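Long-range contact in CalS13 (Micromonospora echinospora, PDB 4ZAS), which is probably a pyridoxal phosphate-dependent sugar aminotransferase of the DegT/DnrJ/EryC1 family, bound here to dTDP-4-keto-6-deoxyglucose: residues R333-I347 with D392-W404. Sequence-based numbering, arbitrary orientation.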
ATOM      1  N   ARG A 333      -6.141 -37.615  -7.592  1.00 56.41           N
ATOM      2  CA  ARG A 333      -7.533 -38.053  -7.683  1.00 61.02           C
ATOM      3  C   ARG A 333      -8.196 -37.827  -6.324  1.00 58.60           C
ATOM      4  O   ARG A 333      -7.528 -37.917  -5.294  1.00 58.65           O
ATOM      5  CB  ARG A 333      -7.631 -39.532  -8.093  1.00 70.98           C
ATOM      6  CG  ARG A 333      -7.088 -40.497  -7.033  1.00 77.38           C
ATOM      7  CD  ARG A 333      -7.517 -41.980  -7.173  1.00 73.36           C
ATOM      8  NE  ARG A 333      -6.973 -42.715  -6.031  1.00 77.75           N
ATOM      9  CZ  ARG A 333      -7.562 -42.775  -4.829  1.00 81.21           C
ATOM     10  NH1 ARG A 333      -8.731 -42.176  -4.612  1.00 68.12           N
ATOM     11  NH2 ARG A 333      -6.986 -43.439  -3.833  1.00 87.52           N
ATOM     12  N   ASP A 334      -9.490 -37.523  -6.329  1.00 57.01           N
ATOM     13  CA  ASP A 334     -10.277 -37.369  -5.096  1.00 63.05           C
ATOM     14  C   ASP A 334      -9.605 -36.435  -4.080  1.00 60.05           C
ATOM     15  O   ASP A 334      -9.369 -36.821  -2.931  1.00 59.39           O
ATOM     16  CB  ASP A 334     -10.538 -38.725  -4.430  1.00 66.15           C
ATOM     17  CG  ASP A 334     -11.808 -38.727  -3.565  1.00 75.15           C
ATOM     18  OD1 ASP A 334     -12.290 -37.637  -3.190  1.00 74.73           O
ATOM     19  OD2 ASP A 334     -12.310 -39.826  -3.221  1.00 81.69           O
ATOM     20  N   ARG A 335      -9.276 -35.223  -4.508  1.00 53.41           N
ATOM     21  CA  ARG A 335      -8.594 -34.270  -3.628  1.00 56.09           C
ATOM     22  C   ARG A 335      -9.269 -34.043  -2.261  1.00 59.15           C
ATOM     23  O   ARG A 335      -8.561 -33.902  -1.263  1.00 56.04           O
ATOM     24  CB  ARG A 335      -8.416 -32.920  -4.322  1.00 44.43           C
ATOM     25  CG  ARG A 335      -7.623 -31.942  -3.479  1.00 42.57           C
ATOM     26  CD  ARG A 335      -7.417 -30.609  -4.184  1.00 43.66           C
ATOM     27  NE  ARG A 335      -8.699 -30.005  -4.522  1.00 49.28           N
ATOM     28  CZ  ARG A 335      -8.871 -29.083  -5.460  1.00 45.59           C
ATOM     29  NH1 ARG A 335      -7.829 -28.621  -6.131  1.00 39.20           N
ATOM     30  NH2 ARG A 335     -10.082 -28.611  -5.703  1.00 46.68           N
ATOM     31  N   PRO A 336     -10.620 -33.970  -2.203  1.00 59.50           N
ATOM     32  CA  PRO A 336     -11.186 -33.767  -0.861  1.00 55.88           C
ATOM     33  C   PRO A 336     -10.851 -34.891   0.131  1.00 59.34           C
ATOM     34  O   PRO A 336     -10.532 -34.597   1.285  1.00 60.92           O
ATOM     35  CB  PRO A 336     -12.696 -33.717  -1.121  1.00 50.03           C
ATOM     36  CG  PRO A 336     -12.831 -33.288  -2.537  1.00 49.52           C
ATOM     37  CD  PRO A 336     -11.660 -33.899  -3.250  1.00 48.92           C
ATOM     38  N   ALA A 337     -10.908 -36.148  -0.310  1.00 58.33           N
ATOM     39  CA  ALA A 337     -10.553 -37.262   0.565  1.00 57.16           C
ATOM     40  C   ALA A 337      -9.056 -37.211   0.873  1.00 60.26           C
ATOM     41  O   ALA A 337      -8.639 -37.546   1.981  1.00 68.86           O
ATOM     42  CB  ALA A 337     -10.953 -38.609  -0.054  1.00 54.96           C
ATOM     43  N   PHE A 338      -8.258 -36.768  -0.094  1.00 49.65           N
ATOM     44  CA  PHE A 338      -6.813 -36.632   0.108  1.00 54.63           C
ATOM     45  C   PHE A 338      -6.484 -35.641   1.238  1.00 52.19           C
ATOM     46  O   PHE A 338      -5.780 -35.967   2.191  1.00 52.86           O
ATOM     47  CB  PHE A 338      -6.141 -36.163  -1.185  1.00 50.04           C
ATOM     48  CG  PHE A 338      -4.647 -35.952  -1.067  1.00 56.38           C
ATOM     49  CD1 PHE A 338      -3.769 -37.014  -1.158  1.00 55.83           C
ATOM     50  CD2 PHE A 338      -4.124 -34.684  -0.831  1.00 57.80           C
ATOM     51  CE1 PHE A 338      -2.402 -36.818  -1.054  1.00 45.34           C
ATOM     52  CE2 PHE A 338      -2.759 -34.488  -0.714  1.00 54.30           C
ATOM     53  CZ  PHE A 338      -1.899 -35.563  -0.828  1.00 43.40           C
ATOM     54  N   MET A 339      -7.012 -34.431   1.119  1.00 51.99           N
ATOM     55  CA  MET A 339      -6.741 -33.365   2.084  1.00 50.26           C
ATOM     56  C   MET A 339      -7.275 -33.783   3.432  1.00 47.52           C
ATOM     57  O   MET A 339      -6.650 -33.525   4.459  1.00 50.42           O
ATOM     58  CB  MET A 339      -7.372 -32.045   1.627  1.00 46.90           C
ATOM     59  CG  MET A 339      -6.984 -31.663   0.215  1.00 50.17           C
ATOM     60  SD  MET A 339      -7.459 -30.002  -0.256  1.00 57.98           S
ATOM     61  CE  MET A 339      -9.192 -30.279  -0.669  1.00 61.62           C
ATOM     62  N   ARG A 340      -8.429 -34.438   3.423  1.00 47.55           N
ATOM     63  CA  ARG A 340      -9.049 -34.888   4.659  1.00 49.14           C
ATOM     64  C   ARG A 340      -8.163 -35.900   5.379  1.00 63.79           C
ATOM     65  O   ARG A 340      -7.932 -35.795   6.580  1.00 61.04           O
ATOM     66  CB  ARG A 340     -10.409 -35.515   4.360  1.00 56.17           C
ATOM     67  CG  ARG A 340     -11.217 -35.918   5.571  1.00 58.32           C
ATOM     68  CD  ARG A 340     -11.341 -34.771   6.562  1.00 67.54           C
ATOM     69  NE  ARG A 340     -12.538 -34.930   7.381  1.00 79.54           N
ATOM     70  CZ  ARG A 340     -12.643 -35.786   8.392  1.00 87.41           C
ATOM     71  NH1 ARG A 340     -11.602 -36.530   8.744  1.00 90.31           N
ATOM     72  NH2 ARG A 340     -13.779 -35.880   9.073  1.00 90.70           N
ATOM     73  N   ARG A 341      -7.636 -36.856   4.622  1.00 65.15           N
ATOM     74  CA  ARG A 341      -6.775 -37.902   5.166  1.00 65.40           C
ATOM     75  C   ARG A 341      -5.519 -37.309   5.803  1.00 60.98           C
ATOM     76  O   ARG A 341      -5.170 -37.655   6.931  1.00 60.83           O
ATOM     77  CB  ARG A 341      -6.392 -38.883   4.055  1.00 64.39           C
ATOM     78  CG  ARG A 341      -5.512 -40.058   4.447  1.00 58.41           C
ATOM     79  CD  ARG A 341      -6.293 -41.197   5.043  1.00 63.29           C
ATOM     80  NE  ARG A 341      -5.470 -42.408   5.066  1.00 74.21           N
ATOM     81  CZ  ARG A 341      -5.865 -43.590   5.540  1.00 83.01           C
ATOM     82  NH1 ARG A 341      -7.087 -43.740   6.041  1.00 82.66           N
ATOM     83  NH2 ARG A 341      -5.039 -44.633   5.491  1.00 82.85           N
ATOM     84  N   LEU A 342      -4.848 -36.405   5.090  1.00 60.75           N
ATOM     85  CA  LEU A 342      -3.621 -35.804   5.610  1.00 58.64           C
ATOM     86  C   LEU A 342      -3.908 -34.893   6.798  1.00 60.13           C
ATOM     87  O   LEU A 342      -3.052 -34.724   7.665  1.00 69.31           O
ATOM     88  CB  LEU A 342      -2.877 -35.018   4.531  1.00 49.34           C
ATOM     89  CG  LEU A 342      -1.749 -35.777   3.833  1.00 53.02           C
ATOM     90  CD1 LEU A 342      -2.318 -36.896   3.010  1.00 46.29           C
ATOM     91  CD2 LEU A 342      -0.912 -34.846   2.960  1.00 52.44           C
ATOM     92  N   LEU A 343      -5.106 -34.316   6.847  1.00 52.46           N
ATOM     93  CA  LEU A 343      -5.465 -33.453   7.970  1.00 55.97           C
ATOM     94  C   LEU A 343      -5.552 -34.276   9.253  1.00 59.85           C
ATOM     95  O   LEU A 343      -5.110 -33.836  10.307  1.00 67.13           O
ATOM     96  CB  LEU A 343      -6.806 -32.757   7.736  1.00 52.90           C
ATOM     97  CG  LEU A 343      -7.163 -31.710   8.792  1.00 50.59           C
ATOM     98  CD1 LEU A 343      -6.129 -30.591   8.801  1.00 52.69           C
ATOM     99  CD2 LEU A 343      -8.583 -31.186   8.637  1.00 48.29           C
ATOM    100  N   ASP A 344      -6.077 -35.493   9.142  1.00 60.21           N
ATOM    101  CA  ASP A 344      -6.174 -36.406  10.282  1.00 60.23           C
ATOM    102  C   ASP A 344      -4.810 -36.828  10.822  1.00 58.92           C
ATOM    103  O   ASP A 344      -4.683 -37.178  11.992  1.00 59.44           O
ATOM    104  CB  ASP A 344      -6.958 -37.654   9.891  1.00 53.60           C
ATOM    105  CG  ASP A 344      -8.399 -37.351   9.524  1.00 70.55           C
ATOM    106  OD1 ASP A 344      -8.850 -36.197   9.717  1.00 74.42           O
ATOM    107  OD2 ASP A 344      -9.094 -38.281   9.065  1.00 76.07           O
ATOM    108  N   ALA A 345      -3.801 -36.806   9.960  1.00 57.92           N
ATOM    109  CA  ALA A 345      -2.440 -37.148  10.345  1.00 56.76           C
ATOM    110  C   ALA A 345      -1.667 -35.903  10.791  1.00 58.18           C
ATOM    111  O   ALA A 345      -0.468 -35.964  11.080  1.00 60.85           O
ATOM    112  CB  ALA A 345      -1.727 -37.844   9.192  1.00 56.21           C
ATOM    113  N   GLY A 346      -2.357 -34.771  10.850  1.00 47.24           N
ATOM    114  CA  GLY A 346      -1.730 -33.556  11.320  1.00 45.73           C
ATOM    115  C   GLY A 346      -0.909 -32.848  10.275  1.00 54.95           C
ATOM    116  O   GLY A 346       0.035 -32.118  10.585  1.00 59.64           O
ATOM    117  N   ILE A 347      -1.283 -33.056   9.024  1.00 46.90           N
ATOM    118  CA  ILE A 347      -0.571 -32.454   7.921  1.00 45.52           C
ATOM    119  C   ILE A 347      -1.464 -31.425   7.252  1.00 46.31           C
ATOM    120  O   ILE A 347      -2.554 -31.740   6.772  1.00 46.69           O
ATOM    121  CB  ILE A 347      -0.105 -33.516   6.934  1.00 42.44           C
ATOM    122  CG1 ILE A 347       0.780 -34.519   7.657  1.00 43.71           C
ATOM    123  CG2 ILE A 347       0.633 -32.861   5.767  1.00 40.85           C
ATOM    124  CD1 ILE A 347       0.893 -35.834   6.918  1.00 54.20           C
ATOM    125  N   ASP A 392       9.067 -35.324  10.377  1.00 60.18           N
ATOM    126  CA  ASP A 392       7.890 -34.685   9.750  1.00 58.56           C
ATOM    127  C   ASP A 392       7.734 -35.063   8.266  1.00 57.05           C
ATOM    128  O   ASP A 392       6.630 -35.370   7.795  1.00 51.45           O
ATOM    129  CB  ASP A 392       7.945 -33.149   9.870  1.00 60.74           C
ATOM    130  CG  ASP A 392       7.752 -32.642  11.304  1.00 66.98           C
ATOM    131  OD1 ASP A 392       7.120 -33.352  12.118  1.00 64.75           O
ATOM    132  OD2 ASP A 392       8.190 -31.499  11.600  1.00 68.89           O
ATOM    133  N   ARG A 393       8.860 -35.056   7.556  1.00 56.59           N
ATOM    134  CA  ARG A 393       8.951 -35.353   6.126  1.00 55.89           C
ATOM    135  C   ARG A 393       8.544 -36.813   5.814  1.00 62.32           C
ATOM    136  O   ARG A 393       7.828 -37.097   4.847  1.00 59.47           O
ATOM    137  CB  ARG A 393      10.381 -35.092   5.672  1.00 56.87           C
ATOM    138  CG  ARG A 393      10.546 -34.743   4.225  1.00 59.83           C
ATOM    139  CD  ARG A 393      11.994 -34.349   3.961  1.00 53.82           C
ATOM    140  NE  ARG A 393      12.917 -35.401   4.370  1.00 55.15           N
ATOM    141  CZ  ARG A 393      14.242 -35.290   4.338  1.00 54.52           C
ATOM    142  NH1 ARG A 393      14.807 -34.150   3.945  1.00 42.82           N
ATOM    143  NH2 ARG A 393      15.000 -36.328   4.705  1.00 49.95           N
ATOM    144  N   SER A 394       9.032 -37.735   6.637  1.00 59.70           N
ATOM    145  CA  SER A 394       8.686 -39.144   6.529  1.00 62.32           C
ATOM    146  C   SER A 394       7.194 -39.346   6.731  1.00 59.07           C
ATOM    147  O   SER A 394       6.564 -40.156   6.053  1.00 59.71           O
ATOM    148  CB  SER A 394       9.450 -39.964   7.567  1.00 68.11           C
ATOM    149  OG  SER A 394      10.845 -39.883   7.350  1.00 76.72           O
ATOM    150  N   HIS A 395       6.641 -38.596   7.673  1.00 51.38           N
ATOM    151  CA  HIS A 395       5.240 -38.713   8.028  1.00 50.77           C
ATOM    152  C   HIS A 395       4.306 -38.361   6.887  1.00 50.55           C
ATOM    153  O   HIS A 395       3.267 -38.994   6.723  1.00 52.96           O
ATOM    154  CB  HIS A 395       4.927 -37.829   9.221  1.00 48.05           C
ATOM    155  CG  HIS A 395       3.518 -37.952   9.688  1.00 55.76           C
ATOM    156  ND1 HIS A 395       2.996 -39.129  10.172  1.00 57.86           N
ATOM    157  CD2 HIS A 395       2.508 -37.051   9.718  1.00 58.69           C
ATOM    158  CE1 HIS A 395       1.728 -38.948  10.494  1.00 56.34           C
ATOM    159  NE2 HIS A 395       1.408 -37.695  10.225  1.00 59.27           N
ATOM    160  N   VAL A 396       4.665 -37.328   6.131  1.00 52.59           N
ATOM    161  CA  VAL A 396       3.915 -36.916   4.949  1.00 51.19           C
ATOM    162  C   VAL A 396       3.910 -38.017   3.904  1.00 55.71           C
ATOM    163  O   VAL A 396       2.857 -38.454   3.432  1.00 59.75           O
ATOM    164  CB  VAL A 396       4.489 -35.631   4.363  1.00 50.23           C
ATOM    165  CG1 VAL A 396       3.885 -35.359   2.987  1.00 53.66           C
ATOM    166  CG2 VAL A 396       4.265 -34.473   5.324  1.00 42.66           C
ATOM    167  N   VAL A 397       5.105 -38.469   3.556  1.00 54.38           N
ATOM    168  CA  VAL A 397       5.267 -39.545   2.607  1.00 51.11           C
ATOM    169  C   VAL A 397       4.517 -40.787   3.058  1.00 58.56           C
ATOM    170  O   VAL A 397       3.786 -41.406   2.277  1.00 61.83           O
ATOM    171  CB  VAL A 397       6.750 -39.857   2.426  1.00 53.53           C
ATOM    172  CG1 VAL A 397       6.953 -41.167   1.686  1.00 51.34           C
ATOM    173  CG2 VAL A 397       7.465 -38.687   1.759  1.00 50.43           C
ATOM    174  N   GLU A 398       4.665 -41.130   4.333  1.00 60.95           N
ATOM    175  CA  GLU A 398       4.065 -42.353   4.871  1.00 61.98           C
ATOM    176  C   GLU A 398       2.543 -42.265   4.798  1.00 63.29           C
ATOM    177  O   GLU A 398       1.864 -43.232   4.447  1.00 69.52           O
ATOM    178  CB  GLU A 398       4.523 -42.578   6.312  1.00 68.96           C
ATOM    179  CG  GLU A 398       4.688 -44.031   6.767  1.00 83.26           C
ATOM    180  CD  GLU A 398       5.694 -44.821   5.929  1.00 92.51           C
ATOM    181  OE1 GLU A 398       6.618 -44.200   5.342  1.00 92.53           O
ATOM    182  OE2 GLU A 398       5.584 -46.070   5.900  1.00 93.01           O
ATOM    183  N   THR A 399       2.018 -41.086   5.115  1.00 61.49           N
ATOM    184  CA  THR A 399       0.579 -40.843   5.103  1.00 61.99           C
ATOM    185  C   THR A 399      -0.031 -40.938   3.708  1.00 66.85           C
ATOM    186  O   THR A 399      -1.059 -41.588   3.523  1.00 69.40           O
ATOM    187  CB  THR A 399       0.250 -39.453   5.666  1.00 56.40           C
ATOM    188  OG1 THR A 399       0.699 -39.374   7.022  1.00 57.94           O
ATOM    189  CG2 THR A 399      -1.260 -39.179   5.589  1.00 49.95           C
ATOM    190  N   ILE A 400       0.624 -40.311   2.732  1.00 66.17           N
ATOM    191  CA  ILE A 400       0.163 -40.328   1.345  1.00 61.79           C
ATOM    192  C   ILE A 400       0.123 -41.778   0.844  1.00 63.86           C
ATOM    193  O   ILE A 400      -0.806 -42.172   0.137  1.00 64.86           O
ATOM    194  CB  ILE A 400       1.053 -39.417   0.437  1.00 50.27           C
ATOM    195  CG1 ILE A 400       0.975 -37.960   0.894  1.00 50.04           C
ATOM    196  CG2 ILE A 400       0.638 -39.526  -1.016  1.00 47.87           C
ATOM    197  CD1 ILE A 400       1.841 -36.979   0.094  1.00 51.79           C
ATOM    198  N   LYS A 401       1.118 -42.572   1.239  1.00 67.04           N
ATOM    199  CA  LYS A 401       1.209 -43.990   0.858  1.00 67.32           C
ATOM    200  C   LYS A 401       0.145 -44.889   1.524  1.00 74.10           C
ATOM    201  O   LYS A 401      -0.099 -46.016   1.071  1.00 77.53           O
ATOM    202  CB  LYS A 401       2.615 -44.522   1.174  1.00 66.34           C
ATOM    203  CG  LYS A 401       3.684 -44.140   0.140  1.00 72.12           C
ATOM    204  CD  LYS A 401       5.062 -44.686   0.506  1.00 78.80           C
ATOM    205  CE  LYS A 401       6.112 -44.331  -0.542  1.00 84.72           C
ATOM    206  NZ  LYS A 401       7.489 -44.714  -0.106  1.00 90.19           N
ATOM    207  N   SER A 402      -0.465 -44.412   2.609  1.00 71.27           N
ATOM    208  CA  SER A 402      -1.510 -45.172   3.299  1.00 66.33           C
ATOM    209  C   SER A 402      -2.825 -45.106   2.532  1.00 64.30           C
ATOM    210  O   SER A 402      -3.825 -45.679   2.939  1.00 70.03           O
ATOM    211  CB  SER A 402      -1.722 -44.650   4.724  1.00 66.01           C
ATOM    212  OG  SER A 402      -2.424 -43.410   4.715  1.00 70.78           O
ATOM    213  N   GLY A 403      -2.830 -44.354   1.444  1.00 66.89           N
ATOM    214  CA  GLY A 403      -4.004 -44.245   0.607  1.00 67.70           C
ATOM    215  C   GLY A 403      -5.121 -43.387   1.164  1.00 68.54           C
ATOM    216  O   GLY A 403      -5.080 -42.902   2.301  1.00 60.94           O
ATOM    217  N   TRP A 404      -6.137 -43.198   0.333  1.00 71.93           N
ATOM    218  CA  TRP A 404      -7.301 -42.414   0.702  1.00 67.86           C
ATOM    219  C   TRP A 404      -8.439 -42.815  -0.220  1.00 72.41           C
ATOM    220  O   TRP A 404      -8.432 -43.941  -0.728  1.00 75.09           O
ATOM    221  CB  TRP A 404      -6.998 -40.917   0.612  1.00 57.72           C
ATOM    222  CG  TRP A 404      -6.710 -40.394  -0.778  1.00 59.29           C
ATOM    223  CD1 TRP A 404      -7.584 -39.756  -1.618  1.00 60.46           C
ATOM    224  CD2 TRP A 404      -5.468 -40.486  -1.495  1.00 63.59           C
ATOM    225  NE1 TRP A 404      -6.953 -39.420  -2.796  1.00 62.16           N
ATOM    226  CE2 TRP A 404      -5.659 -39.865  -2.748  1.00 65.36           C
ATOM    227  CE3 TRP A 404      -4.211 -41.022  -1.195  1.00 65.08           C
ATOM    228  CZ2 TRP A 404      -4.644 -39.774  -3.693  1.00 67.53           C
ATOM    229  CZ3 TRP A 404      -3.204 -40.923  -2.137  1.00 62.49           C
ATOM    230  CH2 TRP A 404      -3.428 -40.309  -3.368  1.00 65.85           C
ATOM    231  OXT TRP A 404      -9.356 -42.043  -0.495  1.00 71.19           O
TER
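Phe338 meets Trp404, Leu342 meets Thr399 and Ile347 meets Val396 where helices 335-344 and 390-401 pack together. The N-to-C directions of the segments 335-344 and 392-401 differ by 132°, and their axes approach to 9.9 Å. The C-terminal residue Trp404 lies against the start of helix 335-344. Its indole is sandwiched. The Arg333 guanidinium stacks flat on one face, with planes 13° apart, as a cation-pi contact. Phe338 takes the opposite face: CB sits 3.9 Å from the centroid of the Trp404 five-membered ring, and the phenyl presents its edge in a T-shaped stack. Trp404 NE1 donates to Arg333 O at 3.0 Å, in the indole plane, which, with the two covered faces, helps to fix the rotation of the ring. With CG between the backbone N and the carbonyl carbon (chi1 65°), the indole turns in against the N-terminal end of helix 335-344, between Arg333 and Phe338. Replacing Trp404 by an alanine is likely to leave a gap between Arg333 and Phe338 and Arg333 O without this donor.

Both helices belong to the small C-terminal part of the aminotransferase fold, beside the antiparallel strands 312-313, 328-332 and 379-382. Phe338 and Val396 also touch strand 379-382, while Ile400 rests on Val312.

Further along, Leu342 CD1 packs on Thr399 CG2 at 3.6 Å and also touches Ile400 CG1. Arg341 grips Ser402 OG side-on, through NE and NH2 (3.0 Å for NH2). That hydroxyl itself donates to Thr399 O, which ties the gripped serine back to the last turn of helix 390-401.

Helix 335-344 ends in a Schellman motif at Gly346. Here His395 NE2 donates to Ala345 O at 2.7 Å, tilted from the imidazole plane. Ile347 CD1 reaches His395 CD2 and meets Thr399 OG1 tip to tip at 3.5 Å.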